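Side-chain contacts in stage II sporulation E family protein (Thermanaerovibrio acidaminovorans, PDB 3RNR), which is of unknown function but probably acts as a PP2C-type protein phosphatase, removing phosphate from serine or threonine residues: residues B[45-50]-B[145-150]; B[59-64]-B[68-73]; B[88-91]-B[95-98]. One frame throughout, in Å; residues are numbered along the deposited sequence. Where two conformers were deposited one is given.

Interaction 1: B[45-50]-B[145-150]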
loop_
_atom_site.group_PDB
_atom_site.type_symbol
_atom_site.label_atom_id
_atom_site.label_comp_id
_atom_site.label_asym_id
_atom_site.label_seq_id
_atom_site.Cartn_x
_atom_site.Cartn_y
_atom_site.Cartn_z
ATOM N N SER B 45 -7.444 -1.785 12.787
ATOM C CA SER B 45 -7.032 -3.173 12.876
ATOM C C SER B 45 -7.348 -3.918 11.578
ATOM O O SER B 45 -8.166 -3.465 10.772
ATOM C CB SER B 45 -7.759 -3.851 14.029
ATOM O OG SER B 45 -9.118 -4.002 13.692
ATOM N N PRO B 46 -6.688 -5.056 11.363
ATOM C CA PRO B 46 -7.020 -5.885 10.200
ATOM C C PRO B 46 -8.508 -6.249 10.157
ATOM O O PRO B 46 -9.099 -6.239 9.084
ATOM C CB PRO B 46 -6.160 -7.131 10.411
ATOM C CG PRO B 46 -4.911 -6.571 11.111
ATOM C CD PRO B 46 -5.481 -5.537 12.069
ATOM N N LEU B 47 -9.107 -6.574 11.298
ATOM C CA LEU B 47 -10.535 -6.883 11.319
ATOM C C LEU B 47 -11.402 -5.693 10.870
ATOM O O LEU B 47 -12.344 -5.865 10.101
ATOM C CB LEU B 47 -10.971 -7.345 12.708
ATOM C CG LEU B 47 -12.468 -7.594 12.913
ATOM C CD1 LEU B 47 -12.997 -8.677 11.951
ATOM C CD2 LEU B 47 -12.723 -8.014 14.368
ATOM N N ASP B 48 -11.116 -4.501 11.388
ATOM C CA ASP B 48 -11.817 -3.308 10.940
ATOM C C ASP B 48 -11.642 -3.093 9.438
ATOM O O ASP B 48 -12.559 -2.644 8.747
ATOM C CB ASP B 48 -11.313 -2.071 11.681
ATOM C CG ASP B 48 -11.738 -2.055 13.138
ATOM O OD1 ASP B 48 -12.778 -2.654 13.475
ATOM O OD2 ASP B 48 -11.023 -1.441 13.942
ATOM N N ALA B 49 -10.450 -3.392 8.940
ATOM C CA ALA B 49 -10.180 -3.224 7.511
ATOM C C ALA B 49 -11.042 -4.198 6.698
ATOM O O ALA B 49 -11.613 -3.833 5.670
ATOM C CB ALA B 49 -8.689 -3.422 7.217
ATOM N N VAL B 50 -11.140 -5.437 7.161
ATOM C CA VAL B 50 -12.021 -6.414 6.520
ATOM C C VAL B 50 -13.485 -5.960 6.556
ATOM O O VAL B 50 -14.183 -6.024 5.555
ATOM C CB VAL B 50 -11.898 -7.816 7.177
ATOM C CG1 VAL B 50 -13.089 -8.708 6.774
ATOM C CG2 VAL B 50 -10.584 -8.467 6.761
ATOM N N ILE B 145 -15.029 -14.809 9.512
ATOM C CA ILE B 145 -13.769 -14.132 9.265
ATOM C C ILE B 145 -12.713 -14.826 10.103
ATOM O O ILE B 145 -12.917 -15.041 11.289
ATOM C CB ILE B 145 -13.838 -12.653 9.708
ATOM C CG1 ILE B 145 -15.047 -11.970 9.058
ATOM C CG2 ILE B 145 -12.508 -11.943 9.371
ATOM C CD1 ILE B 145 -15.410 -10.616 9.650
ATOM N N SER B 146 -11.602 -15.217 9.493
ATOM C CA SER B 146 -10.525 -15.828 10.267
ATOM C C SER B 146 -9.726 -14.671 10.854
ATOM O O SER B 146 -9.349 -13.775 10.108
ATOM C CB SER B 146 -9.664 -16.702 9.339
ATOM O OG SER B 146 -8.695 -17.449 10.074
ATOM N N THR B 147 -9.494 -14.656 12.171
ATOM C CA THR B 147 -8.799 -13.528 12.823
ATOM C C THR B 147 -7.833 -13.961 13.926
ATOM O O THR B 147 -8.013 -15.014 14.530
ATOM C CB THR B 147 -9.792 -12.520 13.490
ATOM O OG1 THR B 147 -10.475 -13.158 14.576
ATOM C CG2 THR B 147 -10.823 -12.016 12.510
ATOM N N SER B 148 -6.833 -13.122 14.199
ATOM C CA SER B 148 -6.000 -13.286 15.382
ATOM C C SER B 148 -6.909 -13.075 16.584
ATOM O O SER B 148 -8.009 -12.515 16.451
ATOM C CB SER B 148 -4.885 -12.237 15.401
ATOM O OG SER B 148 -5.402 -10.957 15.064
ATOM N N GLU B 149 -6.506 -13.566 17.749
ATOM C CA GLU B 149 -7.312 -13.238 18.907
ATOM C C GLU B 149 -6.528 -12.315 19.819
ATOM O O GLU B 149 -6.493 -11.117 19.547
ATOM C CB GLU B 149 -7.653 -14.546 19.623
ATOM C CG GLU B 149 -8.696 -15.360 18.902
ATOM C CD GLU B 149 -10.054 -14.700 18.974
ATOM O OE1 GLU B 149 -10.294 -13.931 19.939
ATOM O OE2 GLU B 149 -10.875 -14.933 18.068
ATOM N N ALA B 150 -5.684 -12.849 20.700
ATOM C CA ALA B 150 -4.806 -11.958 21.462
ATOM C C ALA B 150 -3.688 -11.584 20.504
ATOM O O ALA B 150 -3.171 -12.449 19.813
ATOM C CB ALA B 150 -4.236 -12.660 22.708
#
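S45 OG caps the helix that brings L47 onto I145 and T147, and V50 onto I145. It accepts from D48 N at 3.1 Å, and the N-H...O angle of 171° makes the bond nearly straight. S45 thus closes the first turn of helix 46-63 as its N-cap. The contact itself is apolar. The end of L47 does most of the work on the helix side. Its CG stands anti to the backbone N (chi1 175°), and the side chain bends so that CD1 drops nearer the other segment than the direction of CB would suggest. There CD1 lies 3.9 Å from I145 CD1. The two side chains meet at about a right angle. The same L47 CD1 also reaches T147 CG2, at 4.0 Å. V50 comes from one turn further along. It meets I145 tip to tip, with V50 CG1 4.2 Å from I145 CD1. In this alpha-beta-alpha sandwich, named for its helices outside two sheets, the contact puts the start of helix 46-63 over strand 146-153, which is outermost in its sheet within the chain. The helix also lies on strand 72-80, through P46 on V76 and V50 on M74. A49 packs against helix 25-41. T147 turns its methyl to the helix and its hydroxyl elsewhere: with OG1 between the backbone N and the carbonyl carbon, CG2 is left for L47. T147 OG1 donates to S148 O at 3.2 Å, from above the carbonyl plane by 38°. S146 points the other way and hydrogen-bonds L109 N through its OG.

Interaction 2: B[59-64]-B[68-73]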
loop_
_atom_site.group_PDB
_atom_site.type_symbol
_atom_site.label_atom_id
_atom_site.label_comp_id
_atom_site.label_asym_id
_atom_site.label_seq_id
_atom_site.Cartn_x
_atom_site.Cartn_y
_atom_site.Cartn_z
ATOM N N ARG B 59 -22.183 -2.563 -0.513
ATOM C CA ARG B 59 -22.891 -1.341 -0.899
ATOM C C ARG B 59 -22.874 -1.176 -2.424
ATOM O O ARG B 59 -23.918 -1.001 -3.062
ATOM C CB ARG B 59 -22.205 -0.159 -0.195
ATOM C CG ARG B 59 -22.897 1.198 -0.209
ATOM C CD ARG B 59 -22.310 2.118 0.903
ATOM N NE ARG B 59 -20.836 2.146 0.938
ATOM C CZ ARG B 59 -20.086 1.986 2.035
ATOM N NH1 ARG B 59 -20.659 1.787 3.216
ATOM N NH2 ARG B 59 -18.754 2.026 1.960
ATOM N N TRP B 60 -21.679 -1.246 -3.003
ATOM C CA TRP B 60 -21.493 -1.189 -4.455
ATOM C C TRP B 60 -22.241 -2.306 -5.221
ATOM O O TRP B 60 -22.901 -2.045 -6.231
ATOM C CB TRP B 60 -19.990 -1.234 -4.767
ATOM C CG TRP B 60 -19.659 -1.517 -6.197
ATOM C CD1 TRP B 60 -19.715 -0.637 -7.243
ATOM C CD2 TRP B 60 -19.197 -2.760 -6.742
ATOM N NE1 TRP B 60 -19.323 -1.260 -8.404
ATOM C CE2 TRP B 60 -18.999 -2.563 -8.125
ATOM C CE3 TRP B 60 -18.927 -4.020 -6.195
ATOM C CZ2 TRP B 60 -18.555 -3.580 -8.971
ATOM C CZ3 TRP B 60 -18.487 -5.024 -7.031
ATOM C CH2 TRP B 60 -18.299 -4.799 -8.404
ATOM N N ALA B 61 -22.131 -3.543 -4.746
ATOM C CA ALA B 61 -22.806 -4.674 -5.379
ATOM C C ALA B 61 -24.332 -4.498 -5.370
ATOM O O ALA B 61 -25.007 -4.745 -6.369
ATOM C CB ALA B 61 -22.412 -5.980 -4.688
ATOM N N SER B 62 -24.867 -4.059 -4.238
ATOM C CA SER B 62 -26.299 -3.841 -4.106
ATOM C C SER B 62 -26.815 -2.869 -5.173
ATOM O O SER B 62 -27.731 -3.187 -5.932
ATOM C CB SER B 62 -26.627 -3.314 -2.708
ATOM O OG SER B 62 -26.375 -4.306 -1.732
ATOM N N GLN B 63 -26.213 -1.688 -5.230
ATOM C CA GLN B 63 -26.587 -0.698 -6.225
ATOM C C GLN B 63 -26.475 -1.216 -7.644
ATOM O O GLN B 63 -27.228 -0.802 -8.520
ATOM C CB GLN B 63 -25.723 0.540 -6.084
ATOM C CG GLN B 63 -25.983 1.296 -4.833
ATOM C CD GLN B 63 -25.225 2.593 -4.805
ATOM O OE1 GLN B 63 -25.047 3.199 -3.748
ATOM N NE2 GLN B 63 -24.765 3.029 -5.972
ATOM N N GLY B 64 -25.521 -2.105 -7.880
ATOM C CA GLY B 64 -25.370 -2.701 -9.192
ATOM C C GLY B 64 -26.404 -3.785 -9.447
ATOM O O GLY B 64 -26.415 -4.389 -10.516
ATOM N N GLY B 68 -24.006 -10.527 -4.040
ATOM C CA GLY B 68 -23.832 -11.962 -3.912
ATOM C C GLY B 68 -23.280 -12.590 -5.174
ATOM O O GLY B 68 -22.859 -13.737 -5.170
ATOM N N ARG B 69 -23.321 -11.841 -6.271
ATOM C CA ARG B 69 -22.807 -12.338 -7.546
ATOM C C ARG B 69 -21.418 -11.818 -7.932
ATOM O O ARG B 69 -20.894 -12.149 -9.003
ATOM C CB ARG B 69 -23.828 -12.098 -8.664
ATOM C CG ARG B 69 -25.086 -12.939 -8.508
ATOM C CD ARG B 69 -25.807 -13.092 -9.842
ATOM N NE ARG B 69 -26.355 -11.829 -10.314
ATOM C CZ ARG B 69 -26.631 -11.564 -11.587
ATOM N NH1 ARG B 69 -27.132 -10.386 -11.921
ATOM N NH2 ARG B 69 -26.400 -12.475 -12.523
ATOM N N THR B 70 -20.837 -10.996 -7.062
ATOM C CA THR B 70 -19.518 -10.419 -7.286
ATOM C C THR B 70 -18.827 -10.395 -5.913
ATOM O O THR B 70 -19.483 -10.279 -4.885
ATOM C CB THR B 70 -19.618 -8.975 -7.857
ATOM O OG1 THR B 70 -18.304 -8.409 -8.033
ATOM C CG2 THR B 70 -20.440 -8.091 -6.940
ATOM N N GLY B 71 -17.511 -10.507 -5.882
ATOM C CA GLY B 71 -16.845 -10.520 -4.592
ATOM C C GLY B 71 -15.345 -10.631 -4.690
ATOM O O GLY B 71 -14.797 -10.739 -5.785
ATOM N N ALA B 72 -14.676 -10.618 -3.537
ATOM C CA ALA B 72 -13.230 -10.754 -3.509
ATOM C C ALA B 72 -12.849 -11.542 -2.272
ATOM O O ALA B 72 -13.650 -11.673 -1.353
ATOM C CB ALA B 72 -12.572 -9.362 -3.485
ATOM N N THR B 73 -11.626 -12.060 -2.241
ATOM C CA THR B 73 -11.101 -12.696 -1.032
ATOM C C THR B 73 -9.922 -11.832 -0.621
ATOM O O THR B 73 -9.385 -11.090 -1.447
ATOM C CB THR B 73 -10.607 -14.127 -1.296
ATOM O OG1 THR B 73 -9.638 -14.104 -2.354
ATOM C CG2 THR B 73 -11.774 -15.008 -1.728
#
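T70 packs on W60 and A61, where the end of helix 46-63 turns back toward strand 72-80. Its CB bond points at the helix, and CB itself lies 4.2 Å from W60 CZ3. The side chain then forks. The methyl branch, CG2, touches two helix side chains, 3.6 Å from W60 CZ3 and 3.7 Å from A61 CB. The hydroxyl branch stands opposite the backbone N (chi1 178°). T70 OG1 comes to the edge of the indole, near its plane, 3.5 Å from W60 CZ3 and 3.6 Å from W60 CH2. W60 presents the CZ3-CH2 edge of its six-membered ring, because its CG is anti to the backbone N (chi1 166°) and the indole reaches out from the helix. The two side chains run across each other at about a right angle. The indole has further company on helix 25-41, where R31 makes a cation-pi contact with it and A28 packs on both W60 and T70. A glycerol, probably from the crystallisation liquor, lies about 4 Å from the W60 side chain. The contact ties both ends of the short helix-to-strand connection together in the alpha-beta-alpha fold. T70 OG1 hydrogen-bonds the carbonyl O of I23. The buried hydroxyl is therefore satisfied by backbone, and what it offers W60 is van der Waals contact at ring C-H groups, while CG2 supplies the apolar half of the join.

Interaction 3: B[88-91]-B[95-98]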
loop_
_atom_site.group_PDB
_atom_site.type_symbol
_atom_site.label_atom_id
_atom_site.label_comp_id
_atom_site.label_asym_id
_atom_site.label_seq_id
_atom_site.Cartn_x
_atom_site.Cartn_y
_atom_site.Cartn_z
ATOM N N TRP B 88 -4.116 -9.986 12.605
ATOM C CA TRP B 88 -4.375 -10.352 11.214
ATOM C C TRP B 88 -5.832 -10.746 11.025
ATOM O O TRP B 88 -6.552 -11.023 11.999
ATOM C CB TRP B 88 -3.443 -11.486 10.749
ATOM C CG TRP B 88 -3.527 -12.717 11.626
ATOM C CD1 TRP B 88 -2.729 -13.019 12.693
ATOM C CD2 TRP B 88 -4.467 -13.796 11.506
ATOM N NE1 TRP B 88 -3.125 -14.214 13.256
ATOM C CE2 TRP B 88 -4.196 -14.704 12.552
ATOM C CE3 TRP B 88 -5.531 -14.066 10.630
ATOM C CZ2 TRP B 88 -4.932 -15.880 12.735
ATOM C CZ3 TRP B 88 -6.272 -15.232 10.818
ATOM C CH2 TRP B 88 -5.968 -16.124 11.864
ATOM N N ALA B 89 -6.282 -10.738 9.773
ATOM C CA ALA B 89 -7.625 -11.207 9.459
ATOM C C ALA B 89 -7.674 -11.672 8.013
ATOM O O ALA B 89 -6.906 -11.189 7.171
ATOM C CB ALA B 89 -8.652 -10.117 9.722
ATOM N N SER B 90 -8.566 -12.611 7.715
ATOM C CA SER B 90 -8.685 -13.073 6.335
ATOM C C SER B 90 -10.075 -13.597 6.047
ATOM O O SER B 90 -10.791 -14.034 6.951
ATOM C CB SER B 90 -7.612 -14.117 6.003
ATOM O OG SER B 90 -7.858 -15.348 6.644
ATOM N N VAL B 91 -10.469 -13.519 4.784
ATOM C CA VAL B 91 -11.766 -14.021 4.367
ATOM C C VAL B 91 -11.593 -14.725 3.036
ATOM O O VAL B 91 -11.076 -14.137 2.070
ATOM C CB VAL B 91 -12.797 -12.877 4.216
ATOM C CG1 VAL B 91 -14.120 -13.411 3.676
ATOM C CG2 VAL B 91 -13.031 -12.159 5.562
ATOM N N ARG B 95 -4.252 -16.478 2.556
ATOM C CA ARG B 95 -3.672 -17.109 3.742
ATOM C C ARG B 95 -2.739 -16.182 4.505
ATOM O O ARG B 95 -2.105 -15.304 3.922
ATOM C CB ARG B 95 -2.944 -18.407 3.361
ATOM C CG ARG B 95 -3.860 -19.433 2.685
ATOM C CD ARG B 95 -3.176 -20.768 2.417
ATOM N NE ARG B 95 -2.005 -20.704 1.533
ATOM C CZ ARG B 95 -2.053 -20.540 0.215
ATOM N NH1 ARG B 95 -3.214 -20.353 -0.405
ATOM N NH2 ARG B 95 -0.932 -20.535 -0.487
ATOM N N VAL B 96 -2.665 -16.392 5.817
ATOM C CA VAL B 96 -1.764 -15.635 6.681
ATOM C C VAL B 96 -0.734 -16.560 7.332
ATOM O O VAL B 96 -1.104 -17.563 7.942
ATOM C CB VAL B 96 -2.533 -14.915 7.799
ATOM C CG1 VAL B 96 -1.574 -14.000 8.600
ATOM C CG2 VAL B 96 -3.710 -14.111 7.210
ATOM N N TYR B 97 0.546 -16.211 7.208
ATOM C CA TYR B 97 1.650 -16.964 7.812
ATOM C C TYR B 97 2.473 -16.102 8.764
ATOM O O TYR B 97 2.777 -14.949 8.464
ATOM C CB TYR B 97 2.595 -17.492 6.723
ATOM C CG TYR B 97 1.937 -18.516 5.834
ATOM C CD1 TYR B 97 2.029 -19.876 6.123
ATOM C CD2 TYR B 97 1.198 -18.126 4.729
ATOM C CE1 TYR B 97 1.404 -20.833 5.314
ATOM C CE2 TYR B 97 0.569 -19.067 3.918
ATOM C CZ TYR B 97 0.672 -20.416 4.220
ATOM O OH TYR B 97 0.048 -21.340 3.410
ATOM N N LEU B 98 2.858 -16.683 9.898
ATOM C CA LEU B 98 3.831 -16.070 10.785
ATOM C C LEU B 98 5.242 -16.376 10.288
ATOM O O LEU B 98 5.555 -17.532 9.996
ATOM C CB LEU B 98 3.670 -16.654 12.192
ATOM C CG LEU B 98 4.658 -16.150 13.242
ATOM C CD1 LEU B 98 4.383 -14.679 13.537
ATOM C CD2 LEU B 98 4.548 -16.998 14.525
#
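V96 sets its two methyls against W88 and S90, in the core between the two sheets of the PP2C-type sandwich. Strand 85-91 belongs to one sheet and strand 95-100 to the other. The two short segments run nearly antiparallel, at 153°, with their axes 7.4 Å apart at closest. This is packing of sheet on sheet, not pairing within a sheet. With CG1 anti to the backbone N (chi1 -174°), the two methyls divide. V96 CG1 lies 3.8 Å from W88 CB and equally close to W88 CG, at the root of the indole. V96 CG2 goes to the benzo part of the ring, 3.9 Å from W88 CE3. It also touches S90 CB, at 4.1 Å. The valine and tryptophan side chains pass each other at a slant. W88 and S90 alternate with A89 along the strand, so both point into the core while A89 faces the helix layer. Further out, V160 and V162 of strand 159-164 touch V96. A75 packs on S90 and V96 from strand 72-80. S108 touches W88 and S90, and its OG hydrogen-bonds V96 N, which helps to hold the valine in place. On the other face of the second sheet R95 and Y97 project side by side. Three partners grip the R95 guanidinium: D165 by a salt bridge to NH1, the carbonyl O of P199 at NH2, and Y97. In the last of these bonds R95 NE donates to Y97 OH at 2.9 Å, with the oxygen only 4° out of the guanidinium plane.

How the interactions relate
From the N terminus, the chain enters helix 46-63 at interaction 1 and leaves it at interaction 2; the centres of the two contacts are about 21 Å apart. Interaction 2 closes a short loop, as residues 68-73 return to the helix end and begin strand 72-80. Strand 85-91 follows, and interaction 3 closes the next short loop as the chain passes to the second sheet. Only at 145-150 does interaction 1 close, so its long loop encloses the other two, which lie in series. Strand 146-153 joins strand 85-91 there: S146 O is 2.8 Å from S90 N. Together the three contacts tie helix layer, first sheet and second sheet.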